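Local coordinates for colicin-m immunity protein (Escherichia coli, PDB 4AEQ), which protects cells carrying the colicin M plasmid against colicin M; this piece, lacking the N-terminal part, forms a domain-swapped dimer, at residues A[16-19]-A[20-24]; A[31-34]-A[35-39]. One frame throughout, in Å; residues are numbered along the deposited sequence.

Contact 1 (A[16-19]-A[20-24]); sequences SDEQ and ARTFV
Glu18 O is gripped twice by Thr22: its backbone N gives the usual helical bond and its hydroxyl OG1 adds a second at 2.8 Å. The two donors reach the oxygen from opposite faces of the carbonyl plane. Thr22 can do this because its OG1 lies beside its own backbone N (chi1 -60°), which turns the hydroxyl back along the helix; an exposed threonine thus spends its polar group on the preceding turn. One residue back, the aliphatic part of Arg21 runs over the carbonyl of Asp17, with CG 3.1 Å from Asp17 O. The charged ends stay apart, Asp17 OD2 and Arg21 NH1 being 4.4 Å from each other, and a water 2.9 Å from Arg21 NH2 bridges weakly to the carboxylate. Their stronger partners lie in the second subunit, where Asp17 pairs with Arg56 and Arg21 NH2 with Glu52 O. Small Ala20 suits the buried side. At the start of the helix Ser16 OG accepts from Gln19 N at 3.2 Å, while Ser16 N donates to Gln19 OE1 at 2.9 Å, in the amide plane and on a lone pair. These reciprocal bonds make the capping box that opens helix 17-42.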
loop_
_atom_site.group_PDB
_atom_site.type_symbol
_atom_site.label_atom_id
_atom_site.label_comp_id
_atom_site.label_asym_id
_atom_site.label_seq_id
_atom_site.Cartn_x
_atom_site.Cartn_y
_atom_site.Cartn_z
ATOM N N SER A 16 10.454 18.173 1.481
ATOM C CA SER A 16 11.840 18.052 1.916
ATOM C C SER A 16 12.186 16.602 2.235
ATOM O O SER A 16 11.297 15.779 2.456
ATOM C CB SER A 16 12.099 18.928 3.142
ATOM O OG SER A 16 11.454 18.393 4.286
ATOM N N ASP A 17 13.479 16.290 2.245
ATOM C CA ASP A 17 13.937 14.950 2.607
ATOM C C ASP A 17 13.367 14.522 3.958
ATOM O O ASP A 17 12.994 13.366 4.143
ATOM C CB ASP A 17 15.468 14.894 2.649
ATOM C CG ASP A 17 16.089 14.772 1.268
ATOM O OD1 ASP A 17 15.346 14.850 0.263
ATOM O OD2 ASP A 17 17.324 14.600 1.189
ATOM N N GLU A 18 13.306 15.461 4.899
ATOM C CA GLU A 18 12.817 15.174 6.245
ATOM C C GLU A 18 11.324 14.839 6.254
ATOM O O GLU A 18 10.892 13.902 6.936
ATOM C CB GLU A 18 13.115 16.351 7.176
ATOM C CG GLU A 18 12.991 16.030 8.656
ATOM C CD GLU A 18 11.590 16.250 9.187
ATOM O OE1 GLU A 18 10.743 16.772 8.432
ATOM O OE2 GLU A 18 11.338 15.907 10.361
ATOM N N GLN A 19 10.542 15.613 5.505
ATOM C CA GLN A 19 9.109 15.353 5.355
ATOM C C GLN A 19 8.864 14.000 4.707
ATOM O O GLN A 19 7.998 13.241 5.143
ATOM C CB GLN A 19 8.445 16.434 4.502
ATOM C CG GLN A 19 8.268 17.768 5.199
ATOM C CD GLN A 19 7.736 18.840 4.269
ATOM O OE1 GLN A 19 8.335 19.131 3.234
ATOM N NE2 GLN A 19 6.605 19.432 4.633
ATOM N N ALA A 20 9.621 13.713 3.653
ATOM C CA ALA A 20 9.504 12.445 2.944
ATOM C C ALA A 20 9.828 11.276 3.870
ATOM O O ALA A 20 9.109 10.281 3.898
ATOM C CB ALA A 20 10.421 12.430 1.729
ATOM N N ARG A 21 10.912 11.402 4.629
ATOM C CA ARG A 21 11.307 10.349 5.557
ATOM C C ARG A 21 10.245 10.136 6.627
ATOM O O ARG A 21 9.943 9.001 6.989
ATOM C CB ARG A 21 12.658 10.664 6.203
ATOM C CG ARG A 21 13.828 10.607 5.230
ATOM C CD ARG A 21 15.162 10.609 5.957
ATOM N NE ARG A 21 16.252 10.181 5.082
ATOM C CZ ARG A 21 17.198 10.988 4.612
ATOM N NH1 ARG A 21 17.199 12.273 4.938
ATOM N NH2 ARG A 21 18.150 10.507 3.822
ATOM N N THR A 22 9.681 11.231 7.128
ATOM C CA THR A 22 8.634 11.141 8.139
ATOM C C THR A 22 7.401 10.425 7.587
ATOM O O THR A 22 6.831 9.551 8.243
ATOM C CB THR A 22 8.234 12.535 8.652
ATOM O OG1 THR A 22 9.379 13.170 9.232
ATOM C CG2 THR A 22 7.131 12.422 9.698
ATOM N N PHE A 23 6.998 10.796 6.375
ATOM C CA PHE A 23 5.850 10.161 5.735
ATOM C C PHE A 23 6.088 8.667 5.531
ATOM O O PHE A 23 5.215 7.837 5.808
ATOM C CB PHE A 23 5.542 10.826 4.395
ATOM C CG PHE A 23 4.232 10.396 3.798
ATOM C CD1 PHE A 23 4.117 9.178 3.146
ATOM C CD2 PHE A 23 3.112 11.200 3.901
ATOM C CE1 PHE A 23 2.914 8.778 2.605
ATOM C CE2 PHE A 23 1.905 10.805 3.359
ATOM C CZ PHE A 23 1.806 9.592 2.710
ATOM N N VAL A 24 7.274 8.330 5.040
ATOM C CA VAL A 24 7.600 6.940 4.733
ATOM C C VAL A 24 7.689 6.091 6.001
ATOM O O VAL A 24 7.271 4.935 6.012
ATOM C CB VAL A 24 8.897 6.834 3.926
ATOM C CG1 VAL A 24 9.349 5.382 3.818
ATOM C CG2 VAL A 24 8.696 7.443 2.545
HETATM O O HOH W 1 19.521 12.169 1.953
#

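Contact 2 (A[31-34]-A[35-39]); sequences RMKR and WDNDV. With PO4 (phosphate ion), chain B; PO4 (phosphate ion), chain C.
The later half of the long helix 17-42, where it lies against its counterpart in the dimer, brings Arg31 and Trp35 together one turn apart. Trp35 N donates to Arg31 O at 2.9 Å, and the indole comes back close to the same carbonyl, leaving CD1 3.1 Å from Arg31 O. A first torsion of -66° places the ring beside its own backbone N, which turns CD1 back toward Arg31; there it also meets Arg31 CB at 4.1 Å. A broad, largely apolar indole suits this buried place: it stacks on Trp35 of the second subunit and meets Tyr95 of its own chain edge-to-face. The extended Arg31 chain carries its guanidinium to two phosphates, probably from the crystallisation liquor, and NE forms a salt bridge with Asp27. Its NH1 makes a weak, bent bond (119°) to O1 of one phosphate. O3 of the other phosphate lies at the indole edge, near the ring plane, and takes a weak hydrogen bond from Trp35 NE1 at 3.5 Å. Farther along, Asp38 uses OD2 for Tyr82 OH, while a water donates to both Asp38 OD1 and Arg34 O, 2.8 Å from each.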
loop_
_atom_site.group_PDB
_atom_site.type_symbol
_atom_site.label_atom_id
_atom_site.label_comp_id
_atom_site.label_asym_id
_atom_site.label_seq_id
_atom_site.Cartn_x
_atom_site.Cartn_y
_atom_site.Cartn_z
ATOM N N ARG A 31 1.727 0.176 8.296
ATOM C CA ARG A 31 1.482 -1.017 7.490
ATOM C C ARG A 31 1.918 -2.299 8.185
ATOM O O ARG A 31 1.171 -3.274 8.235
ATOM C CB ARG A 31 2.163 -0.894 6.131
ATOM C CG ARG A 31 1.532 0.138 5.226
ATOM C CD ARG A 31 2.111 0.061 3.831
ATOM N NE ARG A 31 1.450 0.979 2.910
ATOM C CZ ARG A 31 1.730 1.071 1.616
ATOM N NH1 ARG A 31 2.658 0.298 1.083
ATOM N NH2 ARG A 31 1.075 1.933 0.857
ATOM N N MET A 32 3.130 -2.290 8.726
ATOM C CA MET A 32 3.624 -3.441 9.471
ATOM C C MET A 32 2.597 -3.841 10.521
ATOM O O MET A 32 2.154 -5.004 10.577
ATOM C CB MET A 32 4.956 -3.112 10.146
ATOM C CG MET A 32 6.114 -2.959 9.172
ATOM S SD MET A 32 6.923 -4.534 8.816
ATOM C CE MET A 32 7.798 -4.795 10.355
ATOM N N LYS A 33 2.202 -2.863 11.336
ATOM C CA LYS A 33 1.210 -3.095 12.384
ATOM C C LYS A 33 -0.097 -3.675 11.841
ATOM O O LYS A 33 -0.547 -4.735 12.281
ATOM C CB LYS A 33 0.919 -1.791 13.126
ATOM C CG LYS A 33 -0.279 -1.859 14.061
ATOM C CD LYS A 33 -0.442 -0.544 14.804
ATOM C CE LYS A 33 0.832 -0.199 15.562
ATOM N NZ LYS A 33 0.886 1.235 15.954
ATOM N N ARG A 34 -0.705 -2.975 10.890
ATOM C CA ARG A 34 -2.001 -3.378 10.354
ATOM C C ARG A 34 -2.017 -4.780 9.766
ATOM O O ARG A 34 -2.851 -5.608 10.128
ATOM C CB ARG A 34 -2.471 -2.377 9.300
ATOM C CG ARG A 34 -2.974 -1.073 9.877
ATOM C CD ARG A 34 -3.311 -0.089 8.785
ATOM N NE ARG A 34 -3.670 1.214 9.329
ATOM C CZ ARG A 34 -3.407 2.366 8.724
ATOM N NH1 ARG A 34 -2.782 2.371 7.560
ATOM N NH2 ARG A 34 -3.763 3.510 9.285
ATOM N N TRP A 35 -1.091 -5.043 8.852
ATOM C CA TRP A 35 -1.077 -6.331 8.167
ATOM C C TRP A 35 -0.722 -7.483 9.106
ATOM O O TRP A 35 -1.363 -8.545 9.061
ATOM C CB TRP A 35 -0.174 -6.292 6.931
ATOM C CG TRP A 35 -0.707 -5.362 5.886
ATOM C CD1 TRP A 35 -0.216 -4.135 5.552
ATOM C CD2 TRP A 35 -1.851 -5.578 5.052
ATOM N NE1 TRP A 35 -0.979 -3.577 4.553
ATOM C CE2 TRP A 35 -1.989 -4.443 4.230
ATOM C CE3 TRP A 35 -2.769 -6.623 4.920
ATOM C CZ2 TRP A 35 -3.007 -4.324 3.287
ATOM C CZ3 TRP A 35 -3.779 -6.503 3.984
ATOM C CH2 TRP A 35 -3.890 -5.362 3.178
ATOM N N ASP A 36 0.273 -7.279 9.971
ATOM C CA ASP A 36 0.585 -8.320 10.948
ATOM C C ASP A 36 -0.634 -8.623 11.813
ATOM O O ASP A 36 -0.990 -9.789 12.033
ATOM C CB ASP A 36 1.757 -7.931 11.841
ATOM C CG ASP A 36 2.173 -9.061 12.765
ATOM O OD1 ASP A 36 2.470 -10.162 12.251
ATOM O OD2 ASP A 36 2.181 -8.862 13.998
ATOM N N ASN A 37 -1.272 -7.567 12.309
ATOM C CA ASN A 37 -2.461 -7.748 13.122
ATOM C C ASN A 37 -3.524 -8.549 12.382
ATOM O O ASN A 37 -4.041 -9.524 12.917
ATOM C CB ASN A 37 -3.011 -6.410 13.617
ATOM C CG ASN A 37 -2.153 -5.801 14.711
ATOM O OD1 ASN A 37 -1.114 -6.354 15.084
ATOM N ND2 ASN A 37 -2.577 -4.653 15.224
ATOM N N ASP A 38 -3.841 -8.164 11.149
ATOM C CA ASP A 38 -4.842 -8.906 10.382
ATOM C C ASP A 38 -4.490 -10.386 10.227
ATOM O O ASP A 38 -5.366 -11.252 10.327
ATOM C CB ASP A 38 -5.104 -8.252 9.020
ATOM C CG ASP A 38 -6.089 -7.097 9.110
ATOM O OD1 ASP A 38 -6.497 -6.756 10.239
ATOM O OD2 ASP A 38 -6.452 -6.530 8.057
ATOM N N VAL A 39 -3.215 -10.682 9.993
ATOM C CA VAL A 39 -2.814 -12.082 9.862
ATOM C C VAL A 39 -3.026 -12.838 11.172
ATOM O O VAL A 39 -3.615 -13.921 11.181
ATOM C CB VAL A 39 -1.347 -12.228 9.408
ATOM C CG1 VAL A 39 -0.906 -13.683 9.505
ATOM C CG2 VAL A 39 -1.178 -11.715 7.992
HETATM P P PO4 B . -2.750 0.369 2.676
HETATM O O1 PO4 B . -1.991 0.759 1.431
HETATM O O2 PO4 B . -3.889 -0.548 2.304
HETATM O O3 PO4 B . -1.827 -0.346 3.634
HETATM O O4 PO4 B . -3.309 1.611 3.329
HETATM P P PO4 C . 3.112 -2.020 -1.045
HETATM O O1 PO4 C . 2.038 -0.974 -1.218
HETATM O O2 PO4 C . 4.316 -1.399 -0.381
HETATM O O3 PO4 C . 2.594 -3.147 -0.183
HETATM O O4 PO4 C . 3.515 -2.551 -2.400
HETATM O O HOH W 2 -5.151 -4.565 11.409
#

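Both contacts belong to the single helix 17-42, contact 1 on its first turns and contact 2 farther on; the first closes before the second opens. Their centres are 22 Å apart and their nearest atoms about 7 Å, so they do not touch. The centre of contact 1 lies about 21 Å from the centre of the chain, on the surface, whereas that of contact 2 is nearer, at about 12 Å, and partly buried. The four-stranded antiparallel sheet follows the helix in sequence. Both contacts reach the second subunit, contact 1 through Phe23 stacked on Tyr86 there, so one helix serves the dimer at two separate places, consistent with the domain swap.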